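Local coordinates for phosphatidylinositol transfer protein SFH5 (Saccharomyces cerevisiae, PDB 6W32) that binds and transfers phosphatidylinositol, regulates phosphatidylinositol 4,5-bisphosphate at the plasma membrane, and binds heme b, with a possible role in responses to organic oxidants, at residues A[135-140]-A[182-187]; A[178-183]-A[218-223]. All coordinates share one frame; numbering follows the deposited sequence.

Contact 1 (A[135-140]-A[182-187]); sequences WNLYGQ and VHDYKG. With HEM (protoporphyrin IX containing Fe), chain D.
Tyr-138 sets the edge of its phenol ring toward the face of the His-183 imidazole. The ring centres lie 5.0 Å apart and the planes stand at 72°. Both side chains also hold one heme propionate. Tyr-138 OH donates to HEM O1A at 2.6 Å, and His-183 NE2 gives HEM O2A a weak bond of 3.1 Å. Tyr-185 is the proximal ligand: its OH binds the heme iron at 2.3 Å. His-183 ND1 is modelled as a donor to that same oxygen, very close to it, so the imidazole lies between propionate and iron ligand. His-183 CG is anti to the carbonyl carbon (chi1 -71°), which puts the ring beside Asn-136 and toward the propionate. CB of Tyr-138 packs on CE1 of Tyr-185, and CB of Asn-136 lies over the centre of the Tyr-138 ring.

Behind the site, strands 132-136 and 179-184 run parallel in the mixed sheet of the CRAL-TRIO domain. Asn-136 N donates to Val-182 O at 2.9 Å, and Asp-184 N to Asn-136 O. Past the end of strand 132-136, Gly-139 N donates to Asp-184 O at 2.9 Å, in the plane of that carbonyl. Asp-184 OD1 accepts from Lys-186 N, forming an Asx turn. On the sheet face away from the heme, Trp-135 CE3 meets Val-182 CB at 3.8 Å. Arg-158, from helix 151-166, touches Tyr-138 and is also hydrogen-bonded to the heme through NE.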
# COMPACT_ATOMS: atom_id res chain seq x y z
N TRP A 135 5.18 -8.82 0.12
CA TRP A 135 5.00 -10.13 -0.48
C TRP A 135 3.89 -10.86 0.27
O TRP A 135 3.94 -10.98 1.49
CB TRP A 135 6.28 -10.96 -0.40
CG TRP A 135 7.58 -10.38 -0.91
CD1 TRP A 135 8.26 -9.28 -0.44
CD2 TRP A 135 8.39 -10.94 -1.94
NE1 TRP A 135 9.45 -9.12 -1.15
CE2 TRP A 135 9.54 -10.13 -2.08
CE3 TRP A 135 8.24 -12.05 -2.77
CZ2 TRP A 135 10.53 -10.40 -3.01
CZ3 TRP A 135 9.22 -12.33 -3.69
CH2 TRP A 135 10.36 -11.50 -3.81
N ASN A 136 2.92 -11.39 -0.46
CA ASN A 136 1.89 -12.22 0.14
C ASN A 136 2.07 -13.65 -0.35
O ASN A 136 2.05 -13.90 -1.55
CB ASN A 136 0.50 -11.70 -0.20
CG ASN A 136 0.28 -10.30 0.29
OD1 ASN A 136 0.39 -9.33 -0.47
ND2 ASN A 136 0.01 -10.17 1.58
N LEU A 137 2.28 -14.57 0.58
CA LEU A 137 2.50 -15.96 0.20
C LEU A 137 1.17 -16.69 0.21
O LEU A 137 0.98 -17.71 0.88
CB LEU A 137 3.52 -16.61 1.13
CG LEU A 137 4.79 -15.78 1.16
CD1 LEU A 137 5.79 -16.35 2.11
CD2 LEU A 137 5.35 -15.70 -0.24
N TYR A 138 0.24 -16.13 -0.56
CA TYR A 138 -1.14 -16.59 -0.51
C TYR A 138 -1.28 -18.06 -0.92
O TYR A 138 -2.16 -18.76 -0.41
CB TYR A 138 -2.02 -15.70 -1.38
CG TYR A 138 -2.34 -14.36 -0.76
CD1 TYR A 138 -2.37 -14.17 0.61
CD2 TYR A 138 -2.64 -13.26 -1.56
CE1 TYR A 138 -2.68 -12.91 1.16
CE2 TYR A 138 -2.96 -12.02 -1.02
CZ TYR A 138 -2.98 -11.86 0.33
OH TYR A 138 -3.28 -10.62 0.80
N GLY A 139 -0.41 -18.56 -1.78
CA GLY A 139 -0.50 -19.96 -2.16
C GLY A 139 -0.39 -20.92 -0.99
O GLY A 139 -0.97 -22.01 -1.02
N GLN A 140 0.33 -20.53 0.05
CA GLN A 140 0.41 -21.31 1.29
C GLN A 140 -0.93 -21.45 2.01
O GLN A 140 -1.06 -22.35 2.85
CB GLN A 140 1.45 -20.66 2.21
CG GLN A 140 2.83 -20.83 1.66
CD GLN A 140 3.91 -20.30 2.57
OE1 GLN A 140 3.86 -20.44 3.80
NE2 GLN A 140 4.91 -19.68 1.97
N VAL A 182 4.47 -8.41 -4.54
CA VAL A 182 4.42 -9.72 -5.17
C VAL A 182 3.39 -10.57 -4.46
O VAL A 182 3.34 -10.60 -3.23
CB VAL A 182 5.79 -10.45 -5.16
CG1 VAL A 182 5.63 -11.94 -5.54
CG2 VAL A 182 6.71 -9.83 -6.12
N HIS A 183 2.59 -11.28 -5.24
CA HIS A 183 1.82 -12.42 -4.76
C HIS A 183 2.49 -13.69 -5.26
O HIS A 183 2.96 -13.75 -6.41
CB HIS A 183 0.38 -12.38 -5.25
CG HIS A 183 -0.44 -11.31 -4.61
ND1 HIS A 183 -1.80 -11.21 -4.78
CD2 HIS A 183 -0.08 -10.30 -3.79
CE1 HIS A 183 -2.24 -10.17 -4.09
NE2 HIS A 183 -1.22 -9.59 -3.49
N ASP A 184 2.68 -14.62 -4.34
CA ASP A 184 3.09 -15.96 -4.69
C ASP A 184 1.85 -16.80 -4.50
O ASP A 184 1.34 -16.95 -3.40
CB ASP A 184 4.21 -16.44 -3.77
CG ASP A 184 4.68 -17.84 -4.12
OD1 ASP A 184 4.13 -18.43 -5.07
OD2 ASP A 184 5.59 -18.35 -3.43
N TYR A 185 1.39 -17.35 -5.61
CA TYR A 185 0.29 -18.30 -5.58
C TYR A 185 0.76 -19.72 -5.78
O TYR A 185 -0.04 -20.57 -6.23
CB TYR A 185 -0.71 -17.91 -6.66
CG TYR A 185 -1.35 -16.58 -6.39
CD1 TYR A 185 -2.17 -16.41 -5.29
CD2 TYR A 185 -1.18 -15.50 -7.24
CE1 TYR A 185 -2.78 -15.21 -5.02
CE2 TYR A 185 -1.79 -14.30 -6.98
CZ TYR A 185 -2.60 -14.17 -5.86
OH TYR A 185 -3.23 -12.97 -5.56
N LYS A 186 2.02 -20.03 -5.47
CA LYS A 186 2.48 -21.39 -5.68
C LYS A 186 1.65 -22.35 -4.86
O LYS A 186 1.81 -22.43 -3.64
CB LYS A 186 3.94 -21.58 -5.31
CG LYS A 186 4.34 -23.05 -5.48
CD LYS A 186 5.82 -23.26 -5.89
CE LYS A 186 5.96 -24.42 -6.87
NZ LYS A 186 4.92 -25.46 -6.60
N GLY A 187 0.78 -23.09 -5.52
CA GLY A 187 0.05 -24.11 -4.82
C GLY A 187 -1.43 -24.01 -5.03
O GLY A 187 -2.15 -24.94 -4.69
CHA HEM D . -5.84 -9.57 -5.57
CHB HEM D . -6.06 -13.33 -2.59
CHC HEM D . -5.59 -16.31 -6.37
CHD HEM D . -4.87 -12.49 -9.32
C1A HEM D . -5.93 -10.35 -4.44
C2A HEM D . -6.17 -9.81 -3.14
C3A HEM D . -6.27 -10.85 -2.28
C4A HEM D . -6.07 -12.06 -3.07
CMA HEM D . -6.50 -10.89 -0.75
CAA HEM D . -6.34 -8.30 -2.97
CBA HEM D . -5.22 -7.51 -2.33
CGA HEM D . -3.96 -8.21 -2.04
O1A HEM D . -4.04 -9.01 -1.05
O2A HEM D . -2.96 -7.43 -2.17
C1B HEM D . -6.01 -14.46 -3.36
C2B HEM D . -6.15 -15.79 -2.85
C3B HEM D . -6.03 -16.63 -3.88
C4B HEM D . -5.80 -15.84 -5.09
CMB HEM D . -6.39 -16.12 -1.36
CAB HEM D . -6.08 -18.17 -3.82
CBB HEM D . -6.87 -18.87 -4.61
C1C HEM D . -5.34 -15.58 -7.52
C2C HEM D . -5.10 -16.06 -8.90
C3C HEM D . -4.90 -14.99 -9.70
C4C HEM D . -5.00 -13.80 -8.88
CMC HEM D . -5.06 -17.55 -9.35
CAC HEM D . -4.60 -15.02 -11.23
CBC HEM D . -3.66 -14.21 -11.78
C1D HEM D . -5.11 -11.34 -8.61
C2D HEM D . -5.15 -10.00 -9.13
C3D HEM D . -5.49 -9.11 -7.93
C4D HEM D . -5.60 -10.01 -6.83
CMD HEM D . -4.92 -9.51 -10.56
CAD HEM D . -5.63 -7.59 -7.80
CBD HEM D . -4.40 -7.10 -7.04
CGD HEM D . -4.44 -5.59 -7.00
O1D HEM D . -3.59 -4.98 -6.28
O2D HEM D . -5.49 -5.03 -7.48
NA HEM D . -5.89 -11.71 -4.38
NB HEM D . -5.80 -14.52 -4.72
NC HEM D . -5.27 -14.23 -7.60
ND HEM D . -5.41 -11.31 -7.23
FE HEM D . -5.48 -12.95 -5.97

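Contact 2 (A[178-183]-A[218-223]). With HEM (protoporphyrin IX containing Fe), chain D.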
# COMPACT_ATOMS: atom_id res chain seq x y z
N TYR A 178 7.19 5.04 -4.45
CA TYR A 178 6.15 4.08 -4.78
C TYR A 178 6.63 2.73 -4.27
O TYR A 178 7.80 2.55 -3.94
CB TYR A 178 5.88 3.97 -6.28
CG TYR A 178 5.18 5.14 -6.95
CD1 TYR A 178 5.85 6.31 -7.22
CD2 TYR A 178 3.86 5.03 -7.38
CE1 TYR A 178 5.22 7.34 -7.87
CE2 TYR A 178 3.23 6.06 -8.02
CZ TYR A 178 3.91 7.22 -8.26
OH TYR A 178 3.29 8.27 -8.89
N MET A 179 5.72 1.76 -4.28
CA MET A 179 5.95 0.44 -3.72
C MET A 179 5.83 -0.61 -4.82
O MET A 179 5.26 -0.36 -5.88
CB MET A 179 4.92 0.17 -2.62
CG MET A 179 5.13 -1.04 -1.71
SD MET A 179 3.93 -0.91 -0.34
CE MET A 179 2.54 -0.50 -1.38
N THR A 180 6.37 -1.79 -4.56
CA THR A 180 6.15 -2.93 -5.44
C THR A 180 5.62 -4.07 -4.59
O THR A 180 5.85 -4.12 -3.38
CB THR A 180 7.44 -3.27 -6.18
OG1 THR A 180 7.76 -2.17 -7.06
CG2 THR A 180 7.31 -4.55 -7.00
N GLN A 181 4.85 -4.97 -5.21
CA GLN A 181 4.16 -6.00 -4.47
C GLN A 181 4.25 -7.30 -5.24
O GLN A 181 4.15 -7.29 -6.46
CB GLN A 181 2.69 -5.61 -4.23
CG GLN A 181 2.55 -4.41 -3.29
CD GLN A 181 1.15 -3.84 -3.23
OE1 GLN A 181 0.96 -2.63 -3.09
NE2 GLN A 181 0.15 -4.71 -3.33
N VAL A 182 4.47 -8.41 -4.54
CA VAL A 182 4.42 -9.72 -5.17
C VAL A 182 3.39 -10.57 -4.46
O VAL A 182 3.34 -10.60 -3.23
CB VAL A 182 5.79 -10.45 -5.16
CG1 VAL A 182 5.63 -11.94 -5.54
CG2 VAL A 182 6.71 -9.83 -6.12
N HIS A 183 2.59 -11.28 -5.24
CA HIS A 183 1.82 -12.42 -4.76
C HIS A 183 2.49 -13.69 -5.26
O HIS A 183 2.96 -13.75 -6.41
CB HIS A 183 0.38 -12.38 -5.25
CG HIS A 183 -0.44 -11.31 -4.61
ND1 HIS A 183 -1.80 -11.21 -4.78
CD2 HIS A 183 -0.08 -10.30 -3.79
CE1 HIS A 183 -2.24 -10.17 -4.09
NE2 HIS A 183 -1.22 -9.59 -3.49
N ALA A 218 4.72 -1.42 -9.51
CA ALA A 218 4.54 -2.69 -10.20
C ALA A 218 4.06 -3.74 -9.22
O ALA A 218 4.49 -3.75 -8.06
CB ALA A 218 5.83 -3.20 -10.82
N LYS A 219 3.20 -4.63 -9.70
CA LYS A 219 2.74 -5.78 -8.93
C LYS A 219 2.92 -7.06 -9.76
O LYS A 219 2.51 -7.12 -10.93
CB LYS A 219 1.29 -5.56 -8.52
CG LYS A 219 0.74 -6.62 -7.57
CD LYS A 219 -0.35 -6.02 -6.69
CE LYS A 219 -0.68 -6.90 -5.48
NZ LYS A 219 -1.86 -6.33 -4.73
N TYR A 220 3.57 -8.07 -9.16
CA TYR A 220 3.89 -9.31 -9.85
C TYR A 220 3.10 -10.44 -9.21
O TYR A 220 3.02 -10.53 -7.98
CB TYR A 220 5.40 -9.64 -9.80
CG TYR A 220 6.24 -8.55 -10.38
CD1 TYR A 220 6.74 -7.55 -9.57
CD2 TYR A 220 6.47 -8.47 -11.76
CE1 TYR A 220 7.47 -6.50 -10.09
CE2 TYR A 220 7.23 -7.43 -12.29
CZ TYR A 220 7.71 -6.45 -11.43
OH TYR A 220 8.45 -5.39 -11.88
N PHE A 221 2.55 -11.31 -10.05
CA PHE A 221 1.72 -12.43 -9.61
C PHE A 221 2.43 -13.67 -10.11
O PHE A 221 2.29 -14.00 -11.29
CB PHE A 221 0.31 -12.33 -10.20
CG PHE A 221 -0.40 -11.08 -9.84
CD1 PHE A 221 -1.32 -11.07 -8.80
CD2 PHE A 221 -0.16 -9.89 -10.52
CE1 PHE A 221 -2.02 -9.92 -8.46
CE2 PHE A 221 -0.84 -8.73 -10.18
CZ PHE A 221 -1.78 -8.75 -9.13
N VAL A 222 3.17 -14.36 -9.25
CA VAL A 222 4.08 -15.40 -9.73
C VAL A 222 3.59 -16.78 -9.33
O VAL A 222 2.84 -16.96 -8.37
CB VAL A 222 5.52 -15.15 -9.26
CG1 VAL A 222 5.86 -13.68 -9.43
CG2 VAL A 222 5.70 -15.60 -7.83
N ASN A 223 4.01 -17.77 -10.10
CA ASN A 223 3.70 -19.18 -9.88
C ASN A 223 2.22 -19.46 -10.06
O ASN A 223 1.61 -20.19 -9.28
CB ASN A 223 4.22 -19.63 -8.53
CG ASN A 223 5.70 -19.79 -8.55
OD1 ASN A 223 6.24 -20.29 -9.55
ND2 ASN A 223 6.38 -19.33 -7.53
CHA HEM D . -5.84 -9.57 -5.57
CHB HEM D . -6.06 -13.33 -2.59
CHC HEM D . -5.59 -16.31 -6.37
CHD HEM D . -4.87 -12.49 -9.32
C1A HEM D . -5.93 -10.35 -4.44
C2A HEM D . -6.17 -9.81 -3.14
C3A HEM D . -6.27 -10.85 -2.28
C4A HEM D . -6.07 -12.06 -3.07
CMA HEM D . -6.50 -10.89 -0.75
CAA HEM D . -6.34 -8.30 -2.97
CBA HEM D . -5.22 -7.51 -2.33
CGA HEM D . -3.96 -8.21 -2.04
O1A HEM D . -4.04 -9.01 -1.05
O2A HEM D . -2.96 -7.43 -2.17
C1B HEM D . -6.01 -14.46 -3.36
C2B HEM D . -6.15 -15.79 -2.85
C3B HEM D . -6.03 -16.63 -3.88
C4B HEM D . -5.80 -15.84 -5.09
CMB HEM D . -6.39 -16.12 -1.36
CAB HEM D . -6.08 -18.17 -3.82
CBB HEM D . -6.87 -18.87 -4.61
C1C HEM D . -5.34 -15.58 -7.52
C2C HEM D . -5.10 -16.06 -8.90
C3C HEM D . -4.90 -14.99 -9.70
C4C HEM D . -5.00 -13.80 -8.88
CMC HEM D . -5.06 -17.55 -9.35
CAC HEM D . -4.60 -15.02 -11.23
CBC HEM D . -3.66 -14.21 -11.78
C1D HEM D . -5.11 -11.34 -8.61
C2D HEM D . -5.15 -10.00 -9.13
C3D HEM D . -5.49 -9.11 -7.93
C4D HEM D . -5.60 -10.01 -6.83
CMD HEM D . -4.92 -9.51 -10.56
CAD HEM D . -5.63 -7.59 -7.80
CBD HEM D . -4.40 -7.10 -7.04
CGD HEM D . -4.44 -5.59 -7.00
O1D HEM D . -3.59 -4.98 -6.28
O2D HEM D . -5.49 -5.03 -7.48
NA HEM D . -5.89 -11.71 -4.38
NB HEM D . -5.80 -14.52 -4.72
NC HEM D . -5.27 -14.23 -7.60
ND HEM D . -5.41 -11.31 -7.23
FE HEM D . -5.48 -12.95 -5.97
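Strands 179-183 and 218-222 run parallel, 4.7 Å apart at closest approach and 11° from exact alignment. Backbone bonds alternate along the pair. Gln-181 N donates to Ala-218 O, Tyr-220 N to Gln-181 O, His-183 N to Tyr-220 O, and Val-222 N to His-183 O. The two strands and helix 195-211 between them form a beta-alpha-beta unit.

Lys-219, Phe-221, Gln-181 and His-183 share the heme face of the sheet. The Lys-219 chain is extended, with CG anti to the backbone N (chi1 -173°). This carries its amine to both heme propionates: NZ donates to HEM O1D at 2.7 Å and to HEM O2A at 3.0 Å. On the way CE passes His-183 NE2 at 3.4 Å, and CB of Gln-181 lies 3.8 Å from Lys-219 CE. Phe-221 turns its edge toward the His-183 ring face in an offset T-shaped pair, with planes at 74°. Its CE1 lies against the porphyrin near C2D.

Thr-180, Val-182 and Tyr-220 occupy the other face. Thr-180 CG2 sits at the edge of the Tyr-220 ring, 3.7 Å from CE1, and Val-182 CG2 packs on Tyr-220 CB at 3.9 Å. Two hydroxyls are hydrogen-bonded outside the pair: Thr-180 OG1 to Asn-129 O and Tyr-220 OH to Lys-130 NZ.

The chemistry thus divides by face. One side is mainly apolar contact around Tyr-220, with its hydroxyls paired elsewhere; the other sets Phe-221 against the heme beside a buried lysine, whose positive charge probably helps to balance the two propionates.

Overall arrangement
The two contacts meet on strand 179-184, which pairs with strand 132-136 in contact 1 and with strand 216-222 in contact 2. Val-182 and His-183 belong to both. The centres of the two contacts lie about 10 Å apart, and both touch the heme. Contact 2 is wholly buried and nearer the chain's centre, about 11 Å away at its own centre against 17 Å for contact 1. Contact 1 is mostly buried but runs past the strand ends to exposed residues in both segments (Gln-140, Lys-186, Gly-187). Contact 1 supplies the iron ligand and grips one propionate; contact 2 adds a lysine between both propionates and a phenylalanine beside the porphyrin.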